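Local coordinates for sulfate transporter sulfate transporter family protein (Wolinella succinogenes, PDB 4DGF) that probably serves as the cytoplasmic STAS domain of a SulP-family membrane transporter that is inferred to carry sulfate or related anions, at residues V19-V24 / Y124-V129; P32-V37 / V64-G69; G43-I48 / E78-R83; I86-G91 / E111-D116. All coordinates share one frame; numbering follows the deposited sequence. Where two conformers were deposited one is given.

Contact 1 of 4, residues V19-V24 / Y124-V129; sequences VVPLGV and YAKLLV
Val-24 and Val-129 meet methyl to methyl, CG2 to CG2, at 3.9 Å. Val-24 can be followed outward from CB, which heads toward helix 118-130. At CB the side chain splits. CG1 stands anti to the backbone N (chi1 179°) and only grazes the helix, with Ala-125 CB at 4.2 Å. CG2 stands anti to the carbonyl carbon and does most of the touching. It sits between two residues one helical turn apart: Ala-125 CB lies 4.0 Å from this CG2, and Val-129 CG2 is its other neighbour. The two valines approach at a slant. Val-129 is also branched toward the loop, and its CG1 comes to 3.9 Å from Leu-22 O.

The second foothold is Pro-21. Its ring crosses Lys-126 at about a right angle, and CG rests 4.0 Å from Lys-126 CB. Only the base of the lysine takes part. Its chain runs away from the loop, and NZ forms a salt bridge with Glu-130. No hydrogen bond links the two segments.

The loop is shaped from within. Pro-21 to Val-24 form a type II beta turn, closed by Val-24 N to Pro-21 O at 3.3 Å. Gly-23 has a phi of 90°, where a CB would jam against the preceding carbonyl O. Its backbone also bonds to Lys-53 and Val-54. Ala-125 and Val-129 pack on Val-54 of the neighbouring strand as well. The C-terminal helix thus lies against the turn that leads into edge strand 24-28, a helix-on-sheet packing that belongs to the alpha/beta STAS fold.

Contact 2 of 4, residues P32-V37 / V64-G69; sequences PFFFGV and VIDATG
Phe-33 N donates to Val-64 O at 3.0 Å, in an almost straight bond (178° at the hydrogen). The donor is tilted 24° from the carbonyl plane. Phe-33 O is approached by several groups. Asp-66 N gives it a weak bond of 3.3 Å, and CA-H groups of Ile-65 and Gly-69 add C-H...O contacts. The two N-H bonds make a single beta bridge between Phe-33 and Ile-65.

The Phe-33 ring lies beside Ile-65, whose CD1 sits over one face, 4.2 Å from the ring centroid, as a CH-pi contact. CE2 of Phe-33 reaches Gly-69 CA at 3.6 Å. With CG anti to the backbone N (chi1 -172°), the ring turns inward and also packs on Ala-72 and Leu-73. An alanine here is likely to leave Ile-65 CD1 without its aromatic partner and open a gap beside Gly-69.

Phe-34 CZ meets Val-64 CG2 at 3.5 Å, and Asp-66 N lies at the Phe-34 ring edge, in plane. Pro-32 CB packs on the same valine methyl.

Asp-66 is the N-cap of helix 67-83. Its OD1 accepts from Gly-69 N at 2.7 Å, on the syn side but somewhat out of the carboxylate plane. The capping bond orders this helix start from within. Across the contact, one sound and one weak backbone bond set the register, and the Phe-33 and Phe-34 rings supply much of the packing.

Contact 3 of 4, residues G43-I48 / E78-R83; sequences GVLDVI and ESCEKR
Leu-45 and Ser-79 are the closest backbone pair, 6.8 Å from CA to CA, where a loosely helical loop lies against the end part of helix 67-83. Leu-45 points its side chain at the helix. Its CD1 does the work, resting on the main chain and three side chains. It is 3.5 Å from Cys-80 CA, a tight fit for two carbons. It also lies 3.7 Å from Cys-80 SG, and it touches Ser-79 O and Arg-83 CG. Leu-45 also packs on Phe-55 of strand 54-58 and on Phe-76 of the same helix.

Beside the leucine, Asp-46 OD1 forms a salt bridge with Arg-83 NH2 at 3.0 Å. The side chains cross at about a right angle. Carboxylate and guanidinium planes stand 59° apart, and the pairing is one oxygen to one nitrogen, not a flat two-pronged one. The arginine chain bends at chi2 (-92°), which carries its guanidinium across to the loop after CG has brushed Leu-45.

A water links the loop amide to the helix. It accepts from Leu-45 N and donates to Ser-79 OG at 2.8 Å. The serine hydroxyl is also hydrogen-bonded to Phe-76 O, one turn back in the helix.

No direct hydrogen bond spans the segments. The loop amide is satisfied through water, and the ion pair lies between two exposed residues, where solvent would probably weaken it. Leucine packing therefore probably supplies much of the hold.

Contact 4 of 4, residues I86-G91 / E111-D116; sequences ILLLSG and EERVFD
Leu-89 and Val-114 form a single parallel beta bridge at the edge of the three-stranded parallel sheet of the STAS fold. Leu-89 N donates to Arg-113 O at 2.9 Å, and Phe-115 N donates to Leu-89 O at 2.8 Å. The segment 111-116 thus lies along edge strand 86-90.

The side chain of Arg-113 extends this pairing. NH1 donates to Leu-87 O at 3.2 Å, in the carbonyl plane and on a lone pair. One water accepts from both Leu-87 N and Arg-113 NH1, at 3.1 Å from that NH1. Ile-86 CG2 lies over one guanidinium face. The chain bends at chi2 (-89°), which lays CD against Leu-88 CD2 at 3.7 Å and turns the guanidinium back to the strand. A leucine in its place would probably leave Leu-87 O without this donor and Ile-86 CG2 without the flat group it rests on.

Farther out, Leu-89 and Val-114 lie side by side and pack on Leu-109. The other edge of strand 86-90 bonds to strand 54-58. Phe-115 sits on the other side, against Ala-121 of helix 118-130. Its ring edge faces Leu-89 O, with Phe-115 CD2 3.4 Å from that oxygen.

How the contacts relate
The centre of contact 4 lies about 7 Å from the chain's centre, the nearest of the four. It is held by two backbone bonds and one from an arginine. Contact 1 lies at the surface, held by apolar packing without hydrogen bonds across its segments. Contacts 2, 3 and 4 are partly buried. Contacts 2 and 3 share helix 67-83: contact 2 at its start, by main-chain bonds and aromatic rings, contact 3 near its end, by leucine packing, water and an ion pair. Contacts 1 and 4 touch, Tyr-124 CD2 meeting Phe-115 CZ at 3.6 Å. Contact 3 reaches contact 4 through Cys-80 SG and Leu-87 CB. Contacts 1 and 2 lie on opposite sides of the centre.

Contact 1 of 4, residues V19-V24 / Y124-V129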
loop_
_atom_site.group_PDB
_atom_site.type_symbol
_atom_site.label_atom_id
_atom_site.label_comp_id
_atom_site.label_asym_id
_atom_site.label_seq_id
_atom_site.Cartn_x
_atom_site.Cartn_y
_atom_site.Cartn_z
ATOM N N VAL A 19 11.591 -11.454 -3.774
ATOM C CA VAL A 19 10.890 -12.711 -3.460
ATOM C C VAL A 19 9.585 -12.415 -2.764
ATOM O O VAL A 19 9.554 -11.881 -1.636
ATOM C CB VAL A 19 11.764 -13.638 -2.593
ATOM C CG1 VAL A 19 10.955 -14.827 -2.122
ATOM C CG2 VAL A 19 12.964 -14.115 -3.401
ATOM N N VAL A 20 8.510 -12.567 -3.527
ATOM C CA VAL A 20 7.184 -12.213 -3.021
ATOM C C VAL A 20 6.446 -13.408 -2.545
ATOM O O VAL A 20 6.152 -14.330 -3.331
ATOM C CB VAL A 20 6.341 -11.410 -4.047
ATOM C CG1 VAL A 20 5.041 -11.028 -3.405
ATOM C CG2 VAL A 20 7.112 -10.200 -4.580
ATOM N N PRO A 21 6.199 -13.488 -1.240
ATOM C CA PRO A 21 5.510 -14.671 -0.757
ATOM C C PRO A 21 4.188 -14.910 -1.429
ATOM O O PRO A 21 3.504 -13.930 -1.825
ATOM C CB PRO A 21 5.338 -14.417 0.766
ATOM C CG PRO A 21 6.300 -13.272 1.087
ATOM C CD PRO A 21 6.453 -12.500 -0.181
ATOM N N LEU A 22 3.798 -16.200 -1.598
ATOM C CA LEU A 22 2.393 -16.530 -1.920
ATOM C C LEU A 22 1.418 -15.921 -0.892
ATOM O O LEU A 22 1.703 -15.956 0.284
ATOM C CB LEU A 22 2.185 -18.024 -2.063
ATOM C CG LEU A 22 3.085 -18.730 -3.082
ATOM C CD1 LEU A 22 2.611 -20.206 -3.161
ATOM C CD2 LEU A 22 3.080 -18.084 -4.452
ATOM N N GLY A 23 0.295 -15.369 -1.356
ATOM C CA GLY A 23 -0.716 -14.716 -0.479
ATOM C C GLY A 23 -0.465 -13.233 -0.279
ATOM O O GLY A 23 -1.227 -12.614 0.425
ATOM N N VAL A 24 0.620 -12.698 -0.850
ATOM C CA VAL A 24 0.895 -11.236 -0.738
ATOM C C VAL A 24 0.604 -10.679 -2.163
ATOM O O VAL A 24 1.211 -11.111 -3.183
ATOM C CB VAL A 24 2.367 -11.010 -0.381
ATOM C CG1 VAL A 24 2.658 -9.475 -0.282
ATOM C CG2 VAL A 24 2.666 -11.640 0.988
ATOM N N TYR A 124 8.119 -7.961 6.667
ATOM C CA TYR A 124 6.932 -8.043 7.458
ATOM C C TYR A 124 5.750 -8.857 6.909
ATOM O O TYR A 124 5.042 -9.547 7.642
ATOM C CB TYR A 124 6.523 -6.604 7.804
ATOM C CG TYR A 124 5.573 -6.465 8.918
ATOM C CD1 TYR A 124 5.930 -6.927 10.212
ATOM C CD2 TYR A 124 4.334 -5.854 8.760
ATOM C CE1 TYR A 124 5.059 -6.767 11.284
ATOM C CE2 TYR A 124 3.455 -5.626 9.863
ATOM C CZ TYR A 124 3.842 -6.107 11.107
ATOM O OH TYR A 124 3.019 -5.970 12.209
ATOM N N ALA A 125 5.426 -8.681 5.639
ATOM C CA ALA A 125 4.479 -9.488 4.969
ATOM C C ALA A 125 4.794 -11.008 5.095
ATOM O O ALA A 125 3.919 -11.783 5.348
ATOM C CB ALA A 125 4.465 -9.112 3.458
ATOM N N LYS A 126 6.045 -11.383 4.931
ATOM C CA LYS A 126 6.452 -12.747 5.051
ATOM C C LYS A 126 6.122 -13.255 6.461
ATOM O O LYS A 126 5.600 -14.361 6.619
ATOM C CB LYS A 126 7.962 -12.881 4.742
ATOM C CG LYS A 126 8.446 -14.368 4.824
ATOM C CD LYS A 126 9.770 -14.559 4.120
ATOM C CE LYS A 126 10.123 -16.064 3.983
ATOM N NZ LYS A 126 10.596 -16.471 5.347
ATOM N N LEU A 127 6.419 -12.457 7.459
ATOM C CA LEU A 127 6.200 -12.830 8.867
ATOM C C LEU A 127 4.698 -13.019 9.101
ATOM O O LEU A 127 4.252 -14.038 9.656
ATOM C CB LEU A 127 6.849 -11.784 9.761
ATOM C CG LEU A 127 6.704 -11.838 11.297
ATOM C CD1 LEU A 127 7.829 -10.950 11.819
ATOM C CD2 LEU A 127 5.374 -11.263 11.810
ATOM N N LEU A 128 3.896 -12.144 8.506
ATOM C CA LEU A 128 2.457 -12.179 8.665
ATOM C C LEU A 128 1.878 -13.396 8.042
ATOM O O LEU A 128 0.922 -13.963 8.587
ATOM C CB LEU A 128 1.757 -10.929 8.060
ATOM C CG LEU A 128 2.019 -9.634 8.773
ATOM C CD1 LEU A 128 1.455 -8.509 7.881
ATOM C CD2 LEU A 128 1.456 -9.580 10.195
ATOM N N VAL A 129 2.336 -13.758 6.841
ATOM C CA VAL A 129 1.803 -14.957 6.176
ATOM C C VAL A 129 2.224 -16.221 6.975
ATOM O O VAL A 129 1.390 -17.027 7.256
ATOM C CB VAL A 129 2.155 -15.045 4.655
ATOM C CG1 VAL A 129 1.726 -16.414 4.118
ATOM C CG2 VAL A 129 1.420 -13.942 3.901
#

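Contact 2 of 4, residues P32-V37 / V64-G69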
loop_
_atom_site.group_PDB
_atom_site.type_symbol
_atom_site.label_atom_id
_atom_site.label_comp_id
_atom_site.label_asym_id
_atom_site.label_seq_id
_atom_site.Cartn_x
_atom_site.Cartn_y
_atom_site.Cartn_z
ATOM N N PRO A 32 2.086 10.897 -8.603
ATOM C CA PRO A 32 1.183 11.653 -7.695
ATOM C C PRO A 32 -0.147 10.976 -7.535
ATOM O O PRO A 32 -0.680 10.511 -8.549
ATOM C CB PRO A 32 1.029 12.992 -8.427
ATOM C CG PRO A 32 2.402 13.161 -8.975
ATOM C CD PRO A 32 2.727 11.800 -9.580
ATOM N N PHE A 33 -0.637 10.850 -6.300
ATOM C CA PHE A 33 -1.870 10.057 -6.095
ATOM C C PHE A 33 -3.028 11.006 -6.101
ATOM O O PHE A 33 -3.535 11.487 -5.045
ATOM C CB PHE A 33 -1.661 9.313 -4.780
ATOM C CG PHE A 33 -2.709 8.279 -4.452
ATOM C CD1 PHE A 33 -2.393 7.301 -3.490
ATOM C CD2 PHE A 33 -3.968 8.257 -5.052
ATOM C CE1 PHE A 33 -3.321 6.344 -3.082
ATOM C CE2 PHE A 33 -4.875 7.325 -4.668
ATOM C CZ PHE A 33 -4.528 6.383 -3.636
ATOM N N PHE A 34 -3.487 11.289 -7.326
ATOM C CA PHE A 34 -4.583 12.190 -7.549
ATOM C C PHE A 34 -5.772 11.379 -8.174
ATOM O O PHE A 34 -5.849 10.151 -7.961
ATOM C CB PHE A 34 -4.218 13.401 -8.469
ATOM C CG PHE A 34 -3.094 14.251 -8.004
ATOM C CD1 PHE A 34 -2.821 14.373 -6.619
ATOM C CD2 PHE A 34 -2.261 14.999 -8.951
ATOM C CE1 PHE A 34 -1.728 15.163 -6.195
ATOM C CE2 PHE A 34 -1.228 15.823 -8.475
ATOM C CZ PHE A 34 -0.950 15.859 -7.067
ATOM N N PHE A 35 -6.614 12.053 -8.979
ATOM C CA PHE A 35 -7.892 11.354 -9.319
ATOM C C PHE A 35 -7.575 10.157 -10.217
ATOM O O PHE A 35 -8.327 9.183 -10.202
ATOM C CB PHE A 35 -8.868 12.332 -10.050
ATOM C CG PHE A 35 -8.529 12.611 -11.487
ATOM C CD1 PHE A 35 -9.152 11.875 -12.524
ATOM C CD2 PHE A 35 -7.543 13.551 -11.844
ATOM C CE1 PHE A 35 -8.838 12.125 -13.877
ATOM C CE2 PHE A 35 -7.246 13.844 -13.198
ATOM C CZ PHE A 35 -7.879 13.062 -14.201
ATOM N N GLY A 36 -6.518 10.270 -11.072
ATOM C CA GLY A 36 -6.173 9.119 -12.050
ATOM C C GLY A 36 -5.919 7.828 -11.285
ATOM O O GLY A 36 -6.483 6.742 -11.591
ATOM N N VAL A 37 -5.000 7.882 -10.300
ATOM C CA VAL A 37 -4.649 6.738 -9.476
ATOM C C VAL A 37 -5.897 6.333 -8.690
ATOM O O VAL A 37 -6.232 5.135 -8.557
ATOM C CB VAL A 37 -3.563 7.059 -8.555
ATOM C CG1 VAL A 37 -3.293 6.004 -7.499
ATOM C CG2 VAL A 37 -2.289 7.430 -9.292
ATOM N N VAL A 64 3.107 13.042 -3.314
ATOM C CA VAL A 64 2.063 13.959 -3.001
ATOM C C VAL A 64 0.787 13.133 -3.215
ATOM O O VAL A 64 0.752 12.176 -4.035
ATOM C CB VAL A 64 2.028 15.269 -3.955
ATOM C CG1 VAL A 64 3.214 16.169 -3.649
ATOM C CG2 VAL A 64 1.988 14.904 -5.402
ATOM N N ILE A 65 -0.216 13.470 -2.446
ATOM C CA ILE A 65 -1.573 12.911 -2.554
ATOM C C ILE A 65 -2.571 14.085 -2.291
ATOM O O ILE A 65 -2.338 14.918 -1.341
ATOM C CB ILE A 65 -1.689 11.770 -1.532
ATOM C CG1 ILE A 65 -3.075 11.078 -1.552
ATOM C CG2 ILE A 65 -1.344 12.357 -0.160
ATOM C CD1 ILE A 65 -3.019 9.833 -0.767
ATOM N N ASP A 66 -3.668 14.153 -3.094
ATOM C CA ASP A 66 -4.604 15.225 -2.777
ATOM C C ASP A 66 -5.844 14.668 -2.039
ATOM O O ASP A 66 -5.822 13.498 -1.556
ATOM C CB ASP A 66 -5.002 15.854 -4.091
ATOM C CG ASP A 66 -6.031 15.026 -4.887
ATOM O OD1 ASP A 66 -6.013 13.761 -4.779
ATOM O OD2 ASP A 66 -6.800 15.595 -5.748
ATOM N N ALA A 67 -6.913 15.467 -1.949
ATOM C CA ALA A 67 -8.041 14.996 -1.176
ATOM C C ALA A 67 -8.730 13.750 -1.863
ATOM O O ALA A 67 -9.280 12.884 -1.177
ATOM C CB ALA A 67 -9.043 16.114 -1.007
ATOM N N THR A 68 -8.788 13.741 -3.210
ATOM C CA THR A 68 -9.409 12.653 -3.915
ATOM C C THR A 68 -8.589 11.394 -3.740
ATOM O O THR A 68 -9.122 10.298 -3.550
ATOM C CB THR A 68 -9.498 13.074 -5.411
ATOM O OG1 THR A 68 -10.452 14.158 -5.542
ATOM C CG2 THR A 68 -10.048 11.909 -6.317
ATOM N N GLY A 69 -7.256 11.501 -3.936
ATOM C CA GLY A 69 -6.326 10.391 -3.620
ATOM C C GLY A 69 -6.509 9.853 -2.171
ATOM O O GLY A 69 -6.566 8.668 -1.913
#

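Contact 3 of 4, residues G43-I48 / E78-R83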
loop_
_atom_site.group_PDB
_atom_site.type_symbol
_atom_site.label_atom_id
_atom_site.label_comp_id
_atom_site.label_asym_id
_atom_site.label_seq_id
_atom_site.Cartn_x
_atom_site.Cartn_y
_atom_site.Cartn_z
ATOM N N GLY A 43 -11.870 -0.242 -5.818
ATOM C CA GLY A 43 -12.514 -1.517 -6.038
ATOM C C GLY A 43 -11.568 -2.646 -6.394
ATOM O O GLY A 43 -12.032 -3.776 -6.695
ATOM N N VAL A 44 -10.248 -2.416 -6.312
ATOM C CA VAL A 44 -9.320 -3.466 -6.652
ATOM C C VAL A 44 -9.522 -4.734 -5.819
ATOM O O VAL A 44 -9.430 -5.821 -6.365
ATOM C CB VAL A 44 -7.871 -2.977 -6.499
ATOM C CG1 VAL A 44 -6.910 -4.154 -6.361
ATOM C CG2 VAL A 44 -7.451 -2.143 -7.774
ATOM N N LEU A 45 -9.837 -4.640 -4.521
ATOM C CA LEU A 45 -10.027 -5.888 -3.798
ATOM C C LEU A 45 -11.346 -6.592 -4.204
ATOM O O LEU A 45 -11.470 -7.767 -4.014
ATOM C CB LEU A 45 -9.981 -5.655 -2.295
ATOM C CG LEU A 45 -8.671 -5.719 -1.526
ATOM C CD1 LEU A 45 -9.095 -5.726 -0.063
ATOM C CD2 LEU A 45 -7.772 -6.931 -1.779
ATOM N N ASP A 46 -12.352 -5.906 -4.740
ATOM C CA ASP A 46 -13.562 -6.641 -5.193
ATOM C C ASP A 46 -13.329 -7.393 -6.526
ATOM O O ASP A 46 -14.223 -8.150 -6.935
ATOM C CB ASP A 46 -14.732 -5.699 -5.468
ATOM C CG ASP A 46 -15.153 -4.863 -4.227
ATOM O OD1 ASP A 46 -15.208 -5.435 -3.085
ATOM O OD2 ASP A 46 -15.430 -3.632 -4.414
ATOM N N VAL A 47 -12.192 -7.188 -7.210
ATOM C CA VAL A 47 -11.929 -7.973 -8.442
ATOM C C VAL A 47 -10.742 -8.943 -8.352
ATOM O O VAL A 47 -10.332 -9.501 -9.355
ATOM C CB VAL A 47 -11.792 -7.060 -9.689
ATOM C CG1 VAL A 47 -12.991 -6.116 -9.755
ATOM C CG2 VAL A 47 -10.506 -6.242 -9.596
ATOM N N ILE A 48 -10.178 -9.159 -7.170
ATOM C CA ILE A 48 -9.268 -10.242 -7.010
ATOM C C ILE A 48 -10.120 -11.447 -6.510
ATOM O O ILE A 48 -10.905 -11.301 -5.560
ATOM C CB ILE A 48 -8.186 -9.905 -6.008
ATOM C CG1 ILE A 48 -7.382 -8.697 -6.505
ATOM C CG2 ILE A 48 -7.307 -11.127 -5.797
ATOM C CD1 ILE A 48 -6.367 -8.189 -5.481
ATOM N N GLU A 78 -10.477 0.448 4.143
ATOM C CA GLU A 78 -11.799 -0.096 4.568
ATOM C C GLU A 78 -12.173 -1.359 3.877
ATOM O O GLU A 78 -12.590 -2.318 4.576
ATOM C CB GLU A 78 -12.886 0.948 4.417
ATOM C CG GLU A 78 -12.685 2.027 5.487
ATOM C CD GLU A 78 -13.880 2.945 5.570
ATOM O OE1 GLU A 78 -15.029 2.435 5.422
ATOM O OE2 GLU A 78 -13.665 4.170 5.777
ATOM N N SER A 79 -11.961 -1.419 2.554
ATOM C CA SER A 79 -12.121 -2.639 1.816
ATOM C C SER A 79 -11.191 -3.763 2.309
ATOM O O SER A 79 -11.583 -4.948 2.398
ATOM C CB SER A 79 -12.059 -2.408 0.284
ATOM O OG SER A 79 -10.702 -2.352 -0.143
ATOM N N CYS A 80 -9.967 -3.440 2.679
ATOM C CA CYS A 80 -9.044 -4.472 3.196
ATOM C C CYS A 80 -9.536 -5.030 4.545
ATOM O O CYS A 80 -9.582 -6.239 4.756
ATOM C CB CYS A 80 -7.643 -3.849 3.347
ATOM S SG CYS A 80 -6.727 -3.638 1.786
ATOM N N GLU A 81 -10.020 -4.143 5.391
ATOM C CA GLU A 81 -10.520 -4.630 6.666
ATOM C C GLU A 81 -11.743 -5.473 6.508
ATOM O O GLU A 81 -11.826 -6.498 7.207
ATOM C CB GLU A 81 -10.957 -3.468 7.550
ATOM C CG GLU A 81 -9.875 -2.493 7.865
ATOM C CD GLU A 81 -10.403 -1.518 8.936
ATOM O OE1 GLU A 81 -9.856 -1.528 10.082
ATOM O OE2 GLU A 81 -11.394 -0.775 8.629
ATOM N N LYS A 82 -12.661 -5.110 5.590
ATOM C CA LYS A 82 -13.810 -5.962 5.299
ATOM C C LYS A 82 -13.448 -7.335 4.775
ATOM O O LYS A 82 -14.265 -8.255 4.872
ATOM C CB LYS A 82 -14.793 -5.329 4.286
ATOM C CG LYS A 82 -15.547 -4.119 4.901
ATOM C CD LYS A 82 -16.502 -3.394 3.966
ATOM C CE LYS A 82 -17.264 -2.237 4.637
ATOM N NZ LYS A 82 -18.091 -1.545 3.572
ATOM N N ARG A 83 -12.305 -7.447 4.111
ATOM C CA ARG A 83 -11.843 -8.774 3.598
ATOM C C ARG A 83 -10.839 -9.487 4.468
ATOM O O ARG A 83 -10.394 -10.581 4.070
ATOM C CB ARG A 83 -11.181 -8.567 2.236
ATOM C CG ARG A 83 -12.141 -8.043 1.169
ATOM C CD ARG A 83 -12.765 -9.189 0.402
ATOM N NE ARG A 83 -13.613 -8.691 -0.674
ATOM C CZ ARG A 83 -14.900 -8.363 -0.498
ATOM N NH1 ARG A 83 -15.452 -8.462 0.710
ATOM N NH2 ARG A 83 -15.633 -7.932 -1.524
HETATM O O HOH W 1 -10.829 -2.442 -2.912
#

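Contact 4 of 4, residues I86-G91 / E111-D116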
loop_
_atom_site.group_PDB
_atom_site.type_symbol
_atom_site.label_atom_id
_atom_site.label_comp_id
_atom_site.label_asym_id
_atom_site.label_seq_id
_atom_site.Cartn_x
_atom_site.Cartn_y
_atom_site.Cartn_z
ATOM N N ILE A 86 -4.492 -7.591 5.278
ATOM C CA ILE A 86 -3.668 -6.594 5.958
ATOM C C ILE A 86 -3.020 -5.668 4.878
ATOM O O ILE A 86 -2.234 -6.129 4.073
ATOM C CB ILE A 86 -2.579 -7.295 6.799
ATOM C CG1 ILE A 86 -3.262 -8.077 7.943
ATOM C CG2 ILE A 86 -1.636 -6.222 7.355
ATOM C CD1 ILE A 86 -2.372 -9.071 8.710
ATOM N N LEU A 87 -3.292 -4.376 4.963
ATOM C CA LEU A 87 -2.659 -3.371 4.100
ATOM C C LEU A 87 -1.319 -2.901 4.709
ATOM O O LEU A 87 -1.272 -2.572 5.878
ATOM C CB LEU A 87 -3.617 -2.171 3.959
ATOM C CG LEU A 87 -3.199 -1.091 2.958
ATOM C CD1 LEU A 87 -2.953 -1.688 1.570
ATOM C CD2 LEU A 87 -4.243 0.060 2.883
ATOM N N LEU A 88 -0.257 -2.918 3.892
ATOM C CA LEU A 88 1.057 -2.323 4.211
ATOM C C LEU A 88 1.328 -1.207 3.121
ATOM O O LEU A 88 0.939 -1.321 1.974
ATOM C CB LEU A 88 2.199 -3.325 4.151
ATOM C CG LEU A 88 1.958 -4.619 4.997
ATOM C CD1 LEU A 88 3.146 -5.570 4.848
ATOM C CD2 LEU A 88 1.705 -4.300 6.496
ATOM N N LEU A 89 1.955 -0.150 3.561
ATOM C CA LEU A 89 2.515 0.822 2.570
ATOM C C LEU A 89 4.002 0.701 2.547
ATOM O O LEU A 89 4.611 0.592 3.616
ATOM C CB LEU A 89 2.190 2.278 2.967
ATOM C CG LEU A 89 0.815 2.460 3.515
ATOM C CD1 LEU A 89 0.764 3.958 3.876
ATOM C CD2 LEU A 89 -0.240 2.138 2.428
ATOM N N SER A 90 4.631 0.698 1.368
ATOM C CA SER A 90 6.086 0.690 1.330
ATOM C C SER A 90 6.507 1.917 0.535
ATOM O O SER A 90 5.681 2.514 -0.212
ATOM C CB SER A 90 6.659 -0.561 0.657
ATOM O OG SER A 90 6.294 -0.663 -0.701
ATOM N N GLY A 91 7.792 2.225 0.658
ATOM C CA GLY A 91 8.438 3.306 -0.106
ATOM C C GLY A 91 7.861 4.686 0.267
ATOM O O GLY A 91 7.862 5.600 -0.556
ATOM N N GLU A 111 1.318 2.806 12.597
ATOM C CA GLU A 111 2.676 3.089 12.102
ATOM C C GLU A 111 3.440 1.854 11.706
ATOM O O GLU A 111 4.352 1.934 10.877
ATOM C CB GLU A 111 3.512 3.727 13.242
ATOM C CG GLU A 111 3.224 5.155 13.507
ATOM C CD GLU A 111 3.947 5.648 14.757
ATOM O OE1 GLU A 111 3.335 6.434 15.534
ATOM O OE2 GLU A 111 5.115 5.238 14.976
ATOM N N GLU A 112 3.176 0.735 12.396
ATOM C CA GLU A 112 3.954 -0.459 12.132
ATOM C C GLU A 112 3.661 -1.078 10.742
ATOM O O GLU A 112 4.378 -1.987 10.271
ATOM C CB GLU A 112 3.706 -1.485 13.265
ATOM C CG GLU A 112 2.424 -2.274 13.104
ATOM C CD GLU A 112 1.171 -1.509 13.525
ATOM O OE1 GLU A 112 1.228 -0.302 14.032
ATOM O OE2 GLU A 112 0.102 -2.168 13.359
ATOM N N ARG A 113 2.628 -0.562 10.091
ATOM C CA ARG A 113 2.262 -0.969 8.694
ATOM C C ARG A 113 2.875 -0.092 7.564
ATOM O O ARG A 113 2.572 -0.352 6.370
ATOM C CB ARG A 113 0.761 -0.910 8.517
ATOM C CG ARG A 113 -0.090 -1.610 9.607
ATOM C CD ARG A 113 -0.337 -3.027 9.302
ATOM N NE ARG A 113 -1.428 -3.595 10.102
ATOM C CZ ARG A 113 -2.702 -3.602 9.706
ATOM N NH1 ARG A 113 -3.054 -3.106 8.478
ATOM N NH2 ARG A 113 -3.591 -4.188 10.472
ATOM N N VAL A 114 3.731 0.908 7.933
ATOM C CA VAL A 114 4.171 1.894 6.991
ATOM C C VAL A 114 5.702 1.740 6.940
ATOM O O VAL A 114 6.387 1.824 8.021
ATOM C CB VAL A 114 3.759 3.330 7.468
ATOM C CG1 VAL A 114 4.211 4.345 6.446
ATOM C CG2 VAL A 114 2.229 3.337 7.614
ATOM N N PHE A 115 6.248 1.560 5.733
ATOM C CA PHE A 115 7.663 1.344 5.505
ATOM C C PHE A 115 8.297 2.262 4.497
ATOM O O PHE A 115 7.610 2.698 3.579
ATOM C CB PHE A 115 7.905 -0.079 4.991
ATOM C CG PHE A 115 7.340 -1.145 5.951
ATOM C CD1 PHE A 115 8.157 -1.704 6.949
ATOM C CD2 PHE A 115 5.999 -1.456 5.904
ATOM C CE1 PHE A 115 7.604 -2.624 7.865
ATOM C CE2 PHE A 115 5.476 -2.340 6.837
ATOM C CZ PHE A 115 6.273 -2.947 7.785
ATOM N N ASP A 116 9.635 2.487 4.622
ATOM C CA ASP A 116 10.220 3.350 3.682
ATOM C C ASP A 116 10.835 2.605 2.513
ATOM O O ASP A 116 11.443 3.273 1.628
ATOM C CB ASP A 116 11.260 4.274 4.310
ATOM C CG ASP A 116 12.403 3.514 4.954
ATOM O OD1 ASP A 116 12.621 2.345 4.617
ATOM O OD2 ASP A 116 13.143 4.097 5.807
HETATM O O HOH W 2 -5.634 -3.476 6.762
#